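Local structure of phosphotriesterase family protein (Listeria monocytogenes serotype 4b str. H7858, 3PNZ) at residues G60-R73 with I87-W101. The protein probably hydrolyses phosphorylated sugar lactones, as a zinc-dependent lactonase with the amidohydrolase fold. Sequence-based numbering, arbitrary orientation.
Sequences GKTIVDATAVDYGR and IQIVGTAGFNKSFLW. With PO4 (phosphate ion), chain K.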
loop_
_atom_site.group_PDB
_atom_site.type_symbol
_atom_site.label_atom_id
_atom_site.label_comp_id
_atom_site.label_asym_id
_atom_site.label_seq_id
_atom_site.Cartn_x
_atom_site.Cartn_y
_atom_site.Cartn_z
ATOM N N GLY A 60 13.025 11.768 -4.179
ATOM C CA GLY A 60 12.347 10.625 -3.597
ATOM C C GLY A 60 13.349 9.518 -3.313
ATOM O O GLY A 60 14.346 9.382 -4.033
ATOM N N LYS A 61 13.091 8.725 -2.274
ATOM C CA LYS A 61 14.019 7.667 -1.874
ATOM C C LYS A 61 13.403 6.270 -1.883
ATOM O O LYS A 61 14.065 5.292 -2.242
ATOM C CB LYS A 61 14.600 7.972 -0.489
ATOM C CG LYS A 61 15.468 9.218 -0.448
ATOM C CD LYS A 61 16.608 9.100 -1.456
ATOM C CE LYS A 61 17.649 10.201 -1.279
ATOM N NZ LYS A 61 17.096 11.564 -1.511
ATOM N N THR A 62 12.133 6.178 -1.495
ATOM C CA THR A 62 11.480 4.892 -1.321
ATOM C C THR A 62 10.046 4.896 -1.839
ATOM O O THR A 62 9.321 5.867 -1.659
ATOM C CB THR A 62 11.439 4.508 0.169
ATOM O OG1 THR A 62 12.781 4.436 0.673
ATOM C CG2 THR A 62 10.731 3.164 0.378
ATOM N N ILE A 63 9.660 3.799 -2.472
ATOM C CA ILE A 63 8.265 3.556 -2.821
ATOM C C ILE A 63 7.787 2.264 -2.188
ATOM O O ILE A 63 8.420 1.213 -2.333
ATOM C CB ILE A 63 8.061 3.477 -4.349
ATOM C CG1 ILE A 63 8.383 4.823 -4.999
ATOM C CG2 ILE A 63 6.630 3.027 -4.678
ATOM C CD1 ILE A 63 8.402 4.762 -6.517
ATOM N N VAL A 64 6.675 2.347 -1.467
ATOM C CA VAL A 64 6.018 1.157 -0.954
ATOM C C VAL A 64 5.078 0.646 -2.039
ATOM O O VAL A 64 4.098 1.305 -2.391
ATOM C CB VAL A 64 5.234 1.439 0.346
ATOM C CG1 VAL A 64 4.579 0.163 0.854
ATOM C CG2 VAL A 64 6.172 2.004 1.410
ATOM N N ASP A 65 5.402 -0.524 -2.578
ATOM C CA ASP A 65 4.653 -1.124 -3.674
ATOM C C ASP A 65 3.603 -2.057 -3.102
ATOM O O ASP A 65 3.925 -3.112 -2.572
ATOM C CB ASP A 65 5.612 -1.903 -4.569
ATOM C CG ASP A 65 4.922 -2.542 -5.759
ATOM O OD1 ASP A 65 3.675 -2.669 -5.749
ATOM O OD2 ASP A 65 5.633 -2.922 -6.709
ATOM N N ALA A 66 2.336 -1.668 -3.216
ATOM C CA ALA A 66 1.267 -2.375 -2.532
ATOM C C ALA A 66 0.678 -3.526 -3.349
ATOM O O ALA A 66 -0.344 -4.097 -2.975
ATOM C CB ALA A 66 0.165 -1.385 -2.127
ATOM N N THR A 67 1.341 -3.883 -4.446
ATOM C CA THR A 67 0.851 -4.947 -5.320
ATOM C C THR A 67 0.902 -6.294 -4.610
ATOM O O THR A 67 1.986 -6.780 -4.254
ATOM C CB THR A 67 1.675 -5.026 -6.625
ATOM O OG1 THR A 67 1.759 -3.723 -7.223
ATOM C CG2 THR A 67 1.049 -6.013 -7.604
ATOM N N ALA A 68 -0.270 -6.894 -4.417
ATOM C CA ALA A 68 -0.402 -8.166 -3.705
ATOM C C ALA A 68 -0.543 -9.330 -4.688
ATOM O O ALA A 68 -0.558 -9.117 -5.895
ATOM C CB ALA A 68 -1.595 -8.119 -2.752
ATOM N N VAL A 69 -0.675 -10.554 -4.177
ATOM C CA VAL A 69 -0.591 -11.739 -5.039
ATOM C C VAL A 69 -1.738 -11.828 -6.048
ATOM O O VAL A 69 -1.571 -12.383 -7.137
ATOM C CB VAL A 69 -0.508 -13.049 -4.221
ATOM C CG1 VAL A 69 -1.868 -13.408 -3.621
ATOM C CG2 VAL A 69 0.013 -14.182 -5.091
ATOM N N ASP A 70 -2.890 -11.267 -5.685
ATOM C CA ASP A 70 -4.066 -11.262 -6.558
ATOM C C ASP A 70 -4.051 -10.121 -7.589
ATOM O O ASP A 70 -4.982 -9.980 -8.387
ATOM C CB ASP A 70 -5.355 -11.225 -5.715
ATOM C CG ASP A 70 -5.340 -10.133 -4.643
ATOM O OD1 ASP A 70 -4.297 -9.474 -4.445
ATOM O OD2 ASP A 70 -6.389 -9.921 -3.993
ATOM N N TYR A 71 -2.990 -9.323 -7.591
ATOM C CA TYR A 71 -2.933 -8.150 -8.454
ATOM C C TYR A 71 -1.836 -8.258 -9.522
ATOM O O TYR A 71 -1.372 -7.250 -10.055
ATOM C CB TYR A 71 -2.781 -6.869 -7.613
ATOM C CG TYR A 71 -3.436 -5.662 -8.244
ATOM C CD1 TYR A 71 -4.819 -5.567 -8.325
ATOM C CD2 TYR A 71 -2.676 -4.629 -8.767
ATOM C CE1 TYR A 71 -5.432 -4.470 -8.911
ATOM C CE2 TYR A 71 -3.281 -3.519 -9.360
ATOM C CZ TYR A 71 -4.661 -3.453 -9.425
ATOM O OH TYR A 71 -5.274 -2.362 -10.007
ATOM N N GLY A 72 -1.429 -9.492 -9.824
ATOM C CA GLY A 72 -0.536 -9.761 -10.943
ATOM C C GLY A 72 0.846 -9.143 -10.840
ATOM O O GLY A 72 1.252 -8.349 -11.683
ATOM N N ARG A 73 1.591 -9.533 -9.812
ATOM C CA ARG A 73 2.906 -8.963 -9.595
ATOM C C ARG A 73 3.856 -9.250 -10.754
ATOM O O ARG A 73 3.766 -10.293 -11.408
ATOM C CB ARG A 73 3.526 -9.513 -8.312
ATOM C CG ARG A 73 2.688 -9.344 -7.052
ATOM C CD ARG A 73 3.610 -9.562 -5.868
ATOM N NE ARG A 73 2.983 -9.589 -4.552
ATOM C CZ ARG A 73 2.694 -10.703 -3.883
ATOM N NH1 ARG A 73 2.914 -11.898 -4.427
ATOM N NH2 ARG A 73 2.170 -10.626 -2.671
ATOM N N ILE A 87 15.967 3.676 -6.398
ATOM C CA ILE A 87 14.828 3.824 -5.489
ATOM C C ILE A 87 14.614 2.539 -4.707
ATOM O O ILE A 87 14.561 1.452 -5.277
ATOM C CB ILE A 87 13.529 4.187 -6.256
ATOM C CG1 ILE A 87 13.689 5.537 -6.954
ATOM C CG2 ILE A 87 12.313 4.189 -5.315
ATOM C CD1 ILE A 87 13.985 6.678 -6.010
ATOM N N GLN A 88 14.502 2.670 -3.391
ATOM C CA GLN A 88 14.241 1.524 -2.526
ATOM C C GLN A 88 12.785 1.107 -2.647
ATOM O O GLN A 88 11.893 1.960 -2.669
ATOM C CB GLN A 88 14.594 1.881 -1.082
ATOM C CG GLN A 88 16.080 2.216 -0.936
ATOM C CD GLN A 88 16.453 2.852 0.390
ATOM O OE1 GLN A 88 17.562 2.641 0.893
ATOM N NE2 GLN A 88 15.554 3.645 0.953
ATOM N N ILE A 89 12.541 -0.195 -2.750
ATOM C CA ILE A 89 11.166 -0.695 -2.850
ATOM C C ILE A 89 10.829 -1.578 -1.655
ATOM O O ILE A 89 11.562 -2.523 -1.334
ATOM C CB ILE A 89 10.944 -1.520 -4.146
ATOM C CG1 ILE A 89 11.301 -0.710 -5.394
ATOM C CG2 ILE A 89 9.500 -2.030 -4.235
ATOM C CD1 ILE A 89 10.387 0.494 -5.624
ATOM N N VAL A 90 9.721 -1.272 -0.989
ATOM C CA VAL A 90 9.168 -2.183 0.005
ATOM C C VAL A 90 8.031 -2.941 -0.667
ATOM O O VAL A 90 7.033 -2.338 -1.064
ATOM C CB VAL A 90 8.617 -1.424 1.226
ATOM C CG1 VAL A 90 7.937 -2.381 2.189
ATOM C CG2 VAL A 90 9.741 -0.652 1.928
ATOM N N GLY A 91 8.180 -4.253 -0.809
ATOM C CA GLY A 91 7.161 -5.076 -1.443
ATOM C C GLY A 91 6.087 -5.507 -0.465
ATOM O O GLY A 91 6.254 -5.379 0.748
ATOM N N THR A 92 4.977 -6.021 -0.988
ATOM C CA THR A 92 3.845 -6.356 -0.149
ATOM C C THR A 92 3.405 -7.805 -0.316
ATOM O O THR A 92 3.136 -8.256 -1.432
ATOM C CB THR A 92 2.672 -5.431 -0.481
ATOM O OG1 THR A 92 3.061 -4.082 -0.204
ATOM C CG2 THR A 92 1.436 -5.806 0.333
ATOM N N ALA A 93 3.325 -8.521 0.799
ATOM C CA ALA A 93 2.833 -9.887 0.813
ATOM C C ALA A 93 1.331 -9.912 1.098
ATOM O O ALA A 93 0.789 -8.974 1.676
ATOM C CB ALA A 93 3.568 -10.694 1.879
ATOM N N GLY A 94 0.653 -10.973 0.690
ATOM C CA GLY A 94 -0.740 -11.130 1.072
ATOM C C GLY A 94 -1.737 -10.832 -0.034
ATOM O O GLY A 94 -1.479 -11.117 -1.195
ATOM N N PHE A 95 -2.858 -10.215 0.339
ATOM C CA PHE A 95 -4.030 -10.129 -0.533
ATOM C C PHE A 95 -4.519 -8.683 -0.680
ATOM O O PHE A 95 -4.356 -7.882 0.235
ATOM C CB PHE A 95 -5.151 -11.001 0.050
ATOM C CG PHE A 95 -4.686 -12.349 0.531
ATOM C CD1 PHE A 95 -4.705 -13.449 -0.317
ATOM C CD2 PHE A 95 -4.220 -12.516 1.824
ATOM C CE1 PHE A 95 -4.272 -14.688 0.116
ATOM C CE2 PHE A 95 -3.782 -13.755 2.269
ATOM C CZ PHE A 95 -3.807 -14.847 1.411
ATOM N N ASN A 96 -5.130 -8.354 -1.823
ATOM C CA ASN A 96 -5.583 -6.977 -2.094
ATOM C C ASN A 96 -7.079 -6.748 -1.854
ATOM O O ASN A 96 -7.446 -5.824 -1.127
ATOM C CB ASN A 96 -5.180 -6.544 -3.513
ATOM C CG ASN A 96 -5.552 -5.086 -3.838
ATOM O OD1 ASN A 96 -5.158 -4.564 -4.883
ATOM N ND2 ASN A 96 -6.304 -4.434 -2.958
ATOM N N LYS A 97 -7.937 -7.576 -2.456
ATOM C CA LYS A 97 -9.395 -7.417 -2.351
ATOM C C LYS A 97 -10.136 -8.562 -3.065
ATOM O O LYS A 97 -9.717 -8.989 -4.138
ATOM C CB LYS A 97 -9.846 -6.057 -2.911
ATOM C CG LYS A 97 -9.329 -5.738 -4.313
ATOM C CD LYS A 97 -9.474 -4.255 -4.604
ATOM C CE LYS A 97 -8.873 -3.872 -5.938
ATOM N NZ LYS A 97 -8.805 -2.381 -6.094
ATOM N N SER A 98 -11.237 -9.031 -2.484
ATOM C CA SER A 98 -11.846 -10.298 -2.900
ATOM C C SER A 98 -12.450 -10.340 -4.302
ATOM O O SER A 98 -12.549 -11.419 -4.885
ATOM C CB SER A 98 -12.885 -10.784 -1.887
ATOM O OG SER A 98 -14.038 -9.956 -1.902
ATOM N N PHE A 99 -12.852 -9.199 -4.857
ATOM C CA PHE A 99 -13.413 -9.233 -6.207
ATOM C C PHE A 99 -12.370 -9.670 -7.239
ATOM O O PHE A 99 -12.709 -10.260 -8.263
ATOM C CB PHE A 99 -14.146 -7.925 -6.592
ATOM C CG PHE A 99 -13.248 -6.807 -7.084
ATOM C CD1 PHE A 99 -12.652 -6.863 -8.339
ATOM C CD2 PHE A 99 -13.056 -5.667 -6.314
ATOM C CE1 PHE A 99 -11.849 -5.822 -8.800
ATOM C CE2 PHE A 99 -12.252 -4.620 -6.770
ATOM C CZ PHE A 99 -11.650 -4.701 -8.014
ATOM N N LEU A 100 -11.097 -9.420 -6.942
ATOM C CA LEU A 100 -10.005 -9.854 -7.814
ATOM C C LEU A 100 -9.857 -11.369 -7.862
ATOM O O LEU A 100 -9.204 -11.906 -8.758
ATOM C CB LEU A 100 -8.676 -9.273 -7.328
ATOM C CG LEU A 100 -8.527 -7.759 -7.361
ATOM C CD1 LEU A 100 -7.252 -7.371 -6.618
ATOM C CD2 LEU A 100 -8.511 -7.280 -8.806
ATOM N N TRP A 101 -10.436 -12.057 -6.889
ATOM C CA TRP A 101 -10.150 -13.480 -6.712
ATOM C C TRP A 101 -10.785 -14.368 -7.779
ATOM O O TRP A 101 -10.529 -15.573 -7.825
ATOM C CB TRP A 101 -10.537 -13.939 -5.304
ATOM C CG TRP A 101 -9.754 -13.212 -4.255
ATOM C CD1 TRP A 101 -8.662 -12.411 -4.461
ATOM C CD2 TRP A 101 -9.990 -13.214 -2.846
ATOM N NE1 TRP A 101 -8.211 -11.909 -3.264
ATOM C CE2 TRP A 101 -9.012 -12.383 -2.257
ATOM C CE3 TRP A 101 -10.940 -13.823 -2.023
ATOM C CZ2 TRP A 101 -8.955 -12.156 -0.884
ATOM C CZ3 TRP A 101 -10.880 -13.599 -0.653
ATOM C CH2 TRP A 101 -9.891 -12.773 -0.101
HETATM P P PO4 K . -6.011 -1.062 -5.398
HETATM O O1 PO4 K . -5.029 -1.972 -6.102
HETATM O O2 PO4 K . -6.752 -1.868 -4.365
HETATM O O3 PO4 K . -5.311 0.068 -4.700
HETATM O O4 PO4 K . -6.951 -0.443 -6.402
HETATM O O HOH W 1 4.520 -5.668 -3.930
HETATM O O HOH W 2 -2.569 -5.007 -4.896
HETATM O O HOH W 3 -6.890 -11.012 -10.271
HETATM O O HOH W 4 -8.501 -2.304 -9.152
#
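Residues 62-65 and 88-92 pair as parallel strands, their axes 14° apart and 4.7 Å at closest approach, with backbone bonds alternating from Gln88 N to Lys61 O through to Asp65 N to Val90 O. Thr62 and Val64 share one sheet face with Gln88 and Val90; on the other, Ile89 CD1 lies 4.0 Å from Ile63 CB. Near the strands' C-terminal ends, Thr92 OG1 donates to Asp65 O (2.7 Å) from above the carbonyl plane, and Arg73 NH2 reaches Thr92 O (2.8 Å) on a lone pair. Farther along, the Asp70 carboxylate, turned by chi1 of 50° toward the loop at 96-97, gathers it and the following 3-10 segment: OD1 and OD2 share Asn96 N, while Lys97 N (3.2 Å) and, on the anti side, Trp101 NE1 (2.8 Å) go to OD2. These N-H donors would probably favour the charged form. Asn96 ND2 and Lys97 NZ bind a phosphate, probably a crystallisation component, whose O1 lies over one Tyr71 ring face; the Asn96 side chain is about 4 Å from a zinc ion. Helix 75-85 completes this beta-alpha-beta crossover of the TIM barrel; strands 19-23 and 150-152 flank 62-65 and 88-92 respectively, and helix 45-57 packs on Ile63 and Ile87.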